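C-1-tetrahydrofolate synthase, cytoplasmic, putative (Trypanosoma brucei, PDB 4CJX) probably acts as a homodimeric, NADP-dependent methylenetetrahydrofolate dehydrogenase and methenyltetrahydrofolate cyclohydrolase, interconverting one-carbon forms of tetrahydrofolate. Local coordinates at residues K185-L190 with S230-S235; I226-D231 with G245-L250. All blocks are in the same frame, centred on the assembly; numbering follows the deposited sequence.

Interaction 1: K185-L190 with S230-S235; sequences KRVVVL and SDIVVS
The Asp231 carboxylate is met at one edge by the first residue of strand 186-190, Arg186, and over one face by Lys185, the residue before it. At the edge, OD2 takes the backbone N-H of Arg186 with its anti lone pair, N to OD2 3.0 Å and nearly straight at 170°. Over the face runs the aliphatic chain of Lys185, its CD 4.0 Å from Asp231 CG, the two side chains crossing at about a right angle. From the opposite face comes the ammonium of Lys249. With CG anti to its carbonyl carbon (chi1 -60°), Asp231 folds its carboxylate back beside its own backbone N, within range of the Arg186 amide. The Arg186 guanidinium leads elsewhere, toward the second subunit, where it makes a long, weak ion pair with Asp222 of that chain. Beyond this polar end the two segments become neighbouring parallel strands in the sheet of the Rossmann-type NAD(P)-binding domain, with regular bonds such as Val188 N to Ile232 O (3.0 Å) and Val234 N to Val188 O (2.9 Å). Strand 210-214 hydrogen-bonds to the other edge of 186-190. The side chains of Val187, Val189, Ile232 and Val234 share one sheet face, where Val187 CG2 rests 3.9 Å from Ile232 CB and helix 197-206 packs on top through Leu204. Val188, Leu190, Val233 and Ser235 share the other, against which helix 220-228 lies. There Val188 holds CG1 between its backbone N and carbonyl carbon (chi1 59°), pushing that methyl to 3.3 Å from Ser230 OG, a hydroxyl that is itself bonded to Ile226 O. Further along, Leu190 CD1 touches Val233 CG1 at 3.9 Å and lies alongside the Ser235 hydroxyl, CD1 to OG 3.7 Å; that hydroxyl is hydrogen-bonded to Asp276.

Interaction 2: I226-D231 with G245-L250; sequences IVRASD and GEWIKL
Val227 and Trp247 make the apolar part of this contact: the methyl CG1 of Val227 sits 3.6 Å from Trp247 CB, and the same methyl reaches Ile248 CD1 at 4.0 Å. Beside them the backbones close in, the CA-H of Arg228 pointing at Trp247 O with CA to O 3.3 Å. The polar part belongs to Lys249. Its fully extended chain (chi1 179°) passes Arg228 O and Ser230 O with CB, 3.6 Å from the latter, then runs side by side with Asp231 and ends in a salt bridge, NZ to OD1 2.9 Å. The ammonium approaches from above the carboxylate plane, 35° out of it.

One water bridges the two backbones: it donates to Val227 O and Ser230 O and accepts from Lys249 N, the last at 2.9 Å. Further out, Ile226 O fixes the turn that presents these carbonyls. Ala229 N and Ser230 OG reach it from opposite faces of its plane, Ser230 OG at 2.6 Å, while the Trp247 side chain also packs on Leu220, Ile223 and Ala224 of helix 220-228. The contact thus joins the turn between helix 220-228 and strand 232-235 to the loop that leads on to strand 253-256, a helix-to-strand connection of the alpha/beta Rossmann-type dinucleotide-binding domain.

How the interactions relate
Interactions 1 and 2 lie about 8 Å apart, centre to centre, in the NAD(P)-binding domain, and share Ser230 and Asp231. Along the chain, strand 186-190 comes first, then helix 197-206, strand 210-214, helix 220-228, strand 232-235 and finally the loop containing 245-250. Interaction 1 pairs two strands within the parallel sheet; interaction 2 joins the C-terminal end of helix 220-228, which lies on one face of that sheet, to that loop. The two meet where Val188 CG2 packs on Ile226 CG2 at 3.7 Å. Asp231 takes part in both, one carboxylate oxygen for each. Strand 186-190 also leads into Arg192, Ile195 and Ala196, residues that bind NADP, so interaction 1 lies in the sheet from which the NADP-binding loop extends.

Interaction 1: K185-L190 with S230-S235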
loop_
_atom_site.group_PDB
_atom_site.type_symbol
_atom_site.label_atom_id
_atom_site.label_comp_id
_atom_site.label_asym_id
_atom_site.label_seq_id
_atom_site.Cartn_x
_atom_site.Cartn_y
_atom_site.Cartn_z
ATOM N N LYS B 185 -6.521 -18.257 -3.521
ATOM C CA LYS B 185 -7.183 -17.984 -4.796
ATOM C C LYS B 185 -6.456 -16.908 -5.564
ATOM O O LYS B 185 -5.733 -16.076 -4.982
ATOM C CB LYS B 185 -8.623 -17.534 -4.563
ATOM C CG LYS B 185 -9.460 -18.546 -3.822
ATOM C CD LYS B 185 -9.449 -19.900 -4.531
ATOM C CE LYS B 185 -10.526 -20.798 -3.961
ATOM N NZ LYS B 185 -10.676 -22.023 -4.780
ATOM N N ARG B 186 -6.639 -16.930 -6.870
ATOM C CA ARG B 186 -6.069 -15.899 -7.715
ATOM C C ARG B 186 -7.066 -14.743 -7.868
ATOM O O ARG B 186 -8.234 -14.949 -8.263
ATOM C CB ARG B 186 -5.697 -16.477 -9.076
ATOM C CG ARG B 186 -4.648 -17.592 -9.024
ATOM C CD ARG B 186 -3.239 -17.027 -8.875
ATOM N NE ARG B 186 -2.802 -16.355 -10.106
ATOM C CZ ARG B 186 -2.399 -17.006 -11.195
ATOM N NH1 ARG B 186 -2.370 -18.330 -11.207
ATOM N NH2 ARG B 186 -2.029 -16.333 -12.270
ATOM N N VAL B 187 -6.596 -13.540 -7.551
ATOM C CA VAL B 187 -7.415 -12.339 -7.558
ATOM C C VAL B 187 -6.834 -11.340 -8.536
ATOM O O VAL B 187 -5.627 -11.143 -8.547
ATOM C CB VAL B 187 -7.457 -11.648 -6.177
ATOM C CG1 VAL B 187 -8.132 -10.293 -6.280
ATOM C CG2 VAL B 187 -8.197 -12.495 -5.167
ATOM N N VAL B 188 -7.694 -10.718 -9.359
ATOM C CA VAL B 188 -7.289 -9.543 -10.127
ATOM C C VAL B 188 -8.101 -8.330 -9.700
ATOM O O VAL B 188 -9.333 -8.389 -9.582
ATOM C CB VAL B 188 -7.375 -9.685 -11.669
ATOM C CG1 VAL B 188 -8.767 -10.013 -12.145
ATOM C CG2 VAL B 188 -6.945 -8.393 -12.344
ATOM N N VAL B 189 -7.379 -7.249 -9.453
ATOM C CA VAL B 189 -7.948 -5.958 -9.166
ATOM C C VAL B 189 -7.572 -5.091 -10.373
ATOM O O VAL B 189 -6.390 -4.961 -10.689
ATOM C CB VAL B 189 -7.330 -5.347 -7.888
ATOM C CG1 VAL B 189 -7.915 -3.982 -7.602
ATOM C CG2 VAL B 189 -7.603 -6.236 -6.698
ATOM N N LEU B 190 -8.572 -4.527 -11.048
ATOM C CA LEU B 190 -8.347 -3.575 -12.124
ATOM C C LEU B 190 -8.545 -2.154 -11.558
ATOM O O LEU B 190 -9.621 -1.826 -10.992
ATOM C CB LEU B 190 -9.306 -3.832 -13.282
ATOM C CG LEU B 190 -9.260 -5.247 -13.903
ATOM C CD1 LEU B 190 -10.248 -6.172 -13.209
ATOM C CD2 LEU B 190 -9.478 -5.250 -15.429
ATOM N N SER B 230 -8.289 -15.757 -13.107
ATOM C CA SER B 230 -8.637 -15.261 -11.802
ATOM C C SER B 230 -9.927 -15.878 -11.240
ATOM O O SER B 230 -10.956 -15.885 -11.895
ATOM C CB SER B 230 -8.767 -13.735 -11.828
ATOM O OG SER B 230 -7.652 -13.124 -12.451
ATOM N N ASP B 231 -9.848 -16.368 -10.008
ATOM C CA ASP B 231 -11.003 -16.823 -9.242
ATOM C C ASP B 231 -11.909 -15.685 -8.764
ATOM O O ASP B 231 -13.099 -15.887 -8.516
ATOM C CB ASP B 231 -10.519 -17.611 -8.020
ATOM C CG ASP B 231 -9.693 -18.849 -8.414
ATOM O OD1 ASP B 231 -10.252 -19.729 -9.130
ATOM O OD2 ASP B 231 -8.494 -18.927 -8.023
ATOM N N ILE B 232 -11.326 -14.506 -8.583
ATOM C CA ILE B 232 -12.060 -13.356 -8.103
ATOM C C ILE B 232 -11.649 -12.123 -8.898
ATOM O O ILE B 232 -10.459 -11.845 -9.045
ATOM C CB ILE B 232 -11.804 -13.098 -6.608
ATOM C CG1 ILE B 232 -12.388 -14.219 -5.759
ATOM C CG2 ILE B 232 -12.396 -11.749 -6.206
ATOM C CD1 ILE B 232 -11.779 -14.287 -4.375
ATOM N N VAL B 233 -12.648 -11.401 -9.409
ATOM C CA VAL B 233 -12.411 -10.200 -10.186
ATOM C C VAL B 233 -13.023 -8.983 -9.463
ATOM O O VAL B 233 -14.233 -8.954 -9.202
ATOM C CB VAL B 233 -13.036 -10.276 -11.595
ATOM C CG1 VAL B 233 -12.863 -8.931 -12.311
ATOM C CG2 VAL B 233 -12.468 -11.441 -12.429
ATOM N N VAL B 234 -12.175 -8.010 -9.145
ATOM C CA VAL B 234 -12.603 -6.743 -8.628
ATOM C C VAL B 234 -12.198 -5.660 -9.590
ATOM O O VAL B 234 -11.037 -5.262 -9.647
ATOM C CB VAL B 234 -11.986 -6.411 -7.263
ATOM C CG1 VAL B 234 -12.537 -5.085 -6.788
ATOM C CG2 VAL B 234 -12.281 -7.530 -6.261
ATOM N N SER B 235 -13.193 -5.154 -10.324
ATOM C CA SER B 235 -12.961 -4.141 -11.326
ATOM C C SER B 235 -13.335 -2.745 -10.824
ATOM O O SER B 235 -14.498 -2.462 -10.596
ATOM C CB SER B 235 -13.754 -4.442 -12.603
ATOM O OG SER B 235 -13.097 -3.796 -13.672
#

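Interaction 2: I226-D231 with G245-L250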
loop_
_atom_site.group_PDB
_atom_site.type_symbol
_atom_site.label_atom_id
_atom_site.label_comp_id
_atom_site.label_asym_id
_atom_site.label_seq_id
_atom_site.Cartn_x
_atom_site.Cartn_y
_atom_site.Cartn_z
ATOM N N ILE B 226 -4.949 -12.424 -17.611
ATOM C CA ILE B 226 -4.989 -12.341 -16.173
ATOM C C ILE B 226 -6.404 -12.650 -15.667
ATOM O O ILE B 226 -6.576 -13.465 -14.759
ATOM C CB ILE B 226 -4.420 -10.977 -15.703
ATOM C CG1 ILE B 226 -2.885 -11.007 -15.890
ATOM C CG2 ILE B 226 -4.778 -10.710 -14.227
ATOM C CD1 ILE B 226 -2.218 -9.641 -15.920
ATOM N N VAL B 227 -7.415 -12.029 -16.282
ATOM C CA VAL B 227 -8.816 -12.248 -15.879
ATOM C C VAL B 227 -9.176 -13.739 -16.055
ATOM O O VAL B 227 -9.876 -14.311 -15.219
ATOM C CB VAL B 227 -9.809 -11.364 -16.708
ATOM C CG1 VAL B 227 -11.244 -11.816 -16.532
ATOM C CG2 VAL B 227 -9.669 -9.892 -16.350
ATOM N N ARG B 228 -8.705 -14.352 -17.139
ATOM C CA ARG B 228 -9.002 -15.764 -17.434
ATOM C C ARG B 228 -8.512 -16.689 -16.331
ATOM O O ARG B 228 -9.065 -17.775 -16.095
ATOM C CB ARG B 228 -8.348 -16.199 -18.748
ATOM C CG ARG B 228 -9.097 -15.775 -19.995
ATOM C CD ARG B 228 -8.414 -16.291 -21.258
ATOM N NE ARG B 228 -8.986 -15.643 -22.438
ATOM C CZ ARG B 228 -8.314 -14.944 -23.351
ATOM N NH1 ARG B 228 -6.990 -14.807 -23.285
ATOM N NH2 ARG B 228 -8.988 -14.387 -24.356
ATOM N N ALA B 229 -7.457 -16.270 -15.655
ATOM C CA ALA B 229 -6.884 -17.102 -14.627
ATOM C C ALA B 229 -7.414 -16.749 -13.227
ATOM O O ALA B 229 -7.005 -17.365 -12.242
ATOM C CB ALA B 229 -5.362 -16.979 -14.691
ATOM N N SER B 230 -8.289 -15.757 -13.107
ATOM C CA SER B 230 -8.637 -15.261 -11.802
ATOM C C SER B 230 -9.927 -15.878 -11.240
ATOM O O SER B 230 -10.956 -15.885 -11.895
ATOM C CB SER B 230 -8.767 -13.735 -11.828
ATOM O OG SER B 230 -7.652 -13.124 -12.451
ATOM N N ASP B 231 -9.848 -16.368 -10.008
ATOM C CA ASP B 231 -11.003 -16.823 -9.242
ATOM C C ASP B 231 -11.909 -15.685 -8.764
ATOM O O ASP B 231 -13.099 -15.887 -8.516
ATOM C CB ASP B 231 -10.519 -17.611 -8.020
ATOM C CG ASP B 231 -9.693 -18.849 -8.414
ATOM O OD1 ASP B 231 -10.252 -19.729 -9.130
ATOM O OD2 ASP B 231 -8.494 -18.927 -8.023
ATOM N N GLY B 245 -17.086 -10.414 -20.887
ATOM C CA GLY B 245 -17.673 -11.574 -20.263
ATOM C C GLY B 245 -16.984 -12.894 -20.526
ATOM O O GLY B 245 -16.941 -13.772 -19.642
ATOM N N GLU B 246 -16.445 -13.036 -21.737
ATOM C CA GLU B 246 -15.879 -14.306 -22.179
ATOM C C GLU B 246 -14.514 -14.535 -21.543
ATOM O O GLU B 246 -13.997 -15.617 -21.604
ATOM C CB GLU B 246 -15.765 -14.377 -23.712
ATOM C CG GLU B 246 -15.063 -13.184 -24.363
ATOM C CD GLU B 246 -16.000 -12.014 -24.764
ATOM O OE1 GLU B 246 -17.109 -11.807 -24.154
ATOM O OE2 GLU B 246 -15.590 -11.269 -25.705
ATOM N N TRP B 247 -13.915 -13.508 -20.954
ATOM C CA TRP B 247 -12.677 -13.725 -20.195
ATOM C C TRP B 247 -12.941 -14.336 -18.827
ATOM O O TRP B 247 -12.041 -14.874 -18.193
ATOM C CB TRP B 247 -11.951 -12.408 -19.981
ATOM C CG TRP B 247 -11.612 -11.661 -21.205
ATOM C CD1 TRP B 247 -11.543 -12.140 -22.504
ATOM C CD2 TRP B 247 -11.215 -10.309 -21.256
ATOM N NE1 TRP B 247 -11.167 -11.131 -23.346
ATOM C CE2 TRP B 247 -10.966 -9.995 -22.602
ATOM C CE3 TRP B 247 -11.055 -9.311 -20.282
ATOM C CZ2 TRP B 247 -10.561 -8.735 -22.998
ATOM C CZ3 TRP B 247 -10.655 -8.070 -20.677
ATOM C CH2 TRP B 247 -10.403 -7.791 -22.019
ATOM N N ILE B 248 -14.161 -14.243 -18.335
ATOM C CA ILE B 248 -14.417 -14.610 -16.941
ATOM C C ILE B 248 -14.249 -16.104 -16.786
ATOM O O ILE B 248 -14.825 -16.849 -17.558
ATOM C CB ILE B 248 -15.851 -14.221 -16.516
ATOM C CG1 ILE B 248 -16.057 -12.703 -16.629
ATOM C CG2 ILE B 248 -16.150 -14.716 -15.094
ATOM C CD1 ILE B 248 -15.178 -11.856 -15.742
ATOM N N LYS B 249 -13.482 -16.517 -15.774
ATOM C CA LYS B 249 -13.269 -17.920 -15.464
ATOM C C LYS B 249 -14.553 -18.515 -14.904
ATOM O O LYS B 249 -15.228 -17.906 -14.046
ATOM C CB LYS B 249 -12.137 -18.076 -14.428
ATOM C CG LYS B 249 -11.849 -19.517 -14.009
ATOM C CD LYS B 249 -10.801 -19.558 -12.917
ATOM C CE LYS B 249 -10.637 -20.952 -12.372
ATOM N NZ LYS B 249 -9.367 -21.020 -11.600
ATOM N N LEU B 250 -14.883 -19.715 -15.377
ATOM C CA LEU B 250 -16.128 -20.355 -15.003
ATOM C C LEU B 250 -16.154 -20.525 -13.487
ATOM O O LEU B 250 -15.235 -21.076 -12.905
ATOM C CB LEU B 250 -16.300 -21.714 -15.725
ATOM C CG LEU B 250 -16.300 -21.646 -17.261
ATOM C CD1 LEU B 250 -16.218 -23.006 -17.932
ATOM C CD2 LEU B 250 -17.550 -20.938 -17.712
HETATM O O HOH W 1 -12.196 -14.587 -14.068
#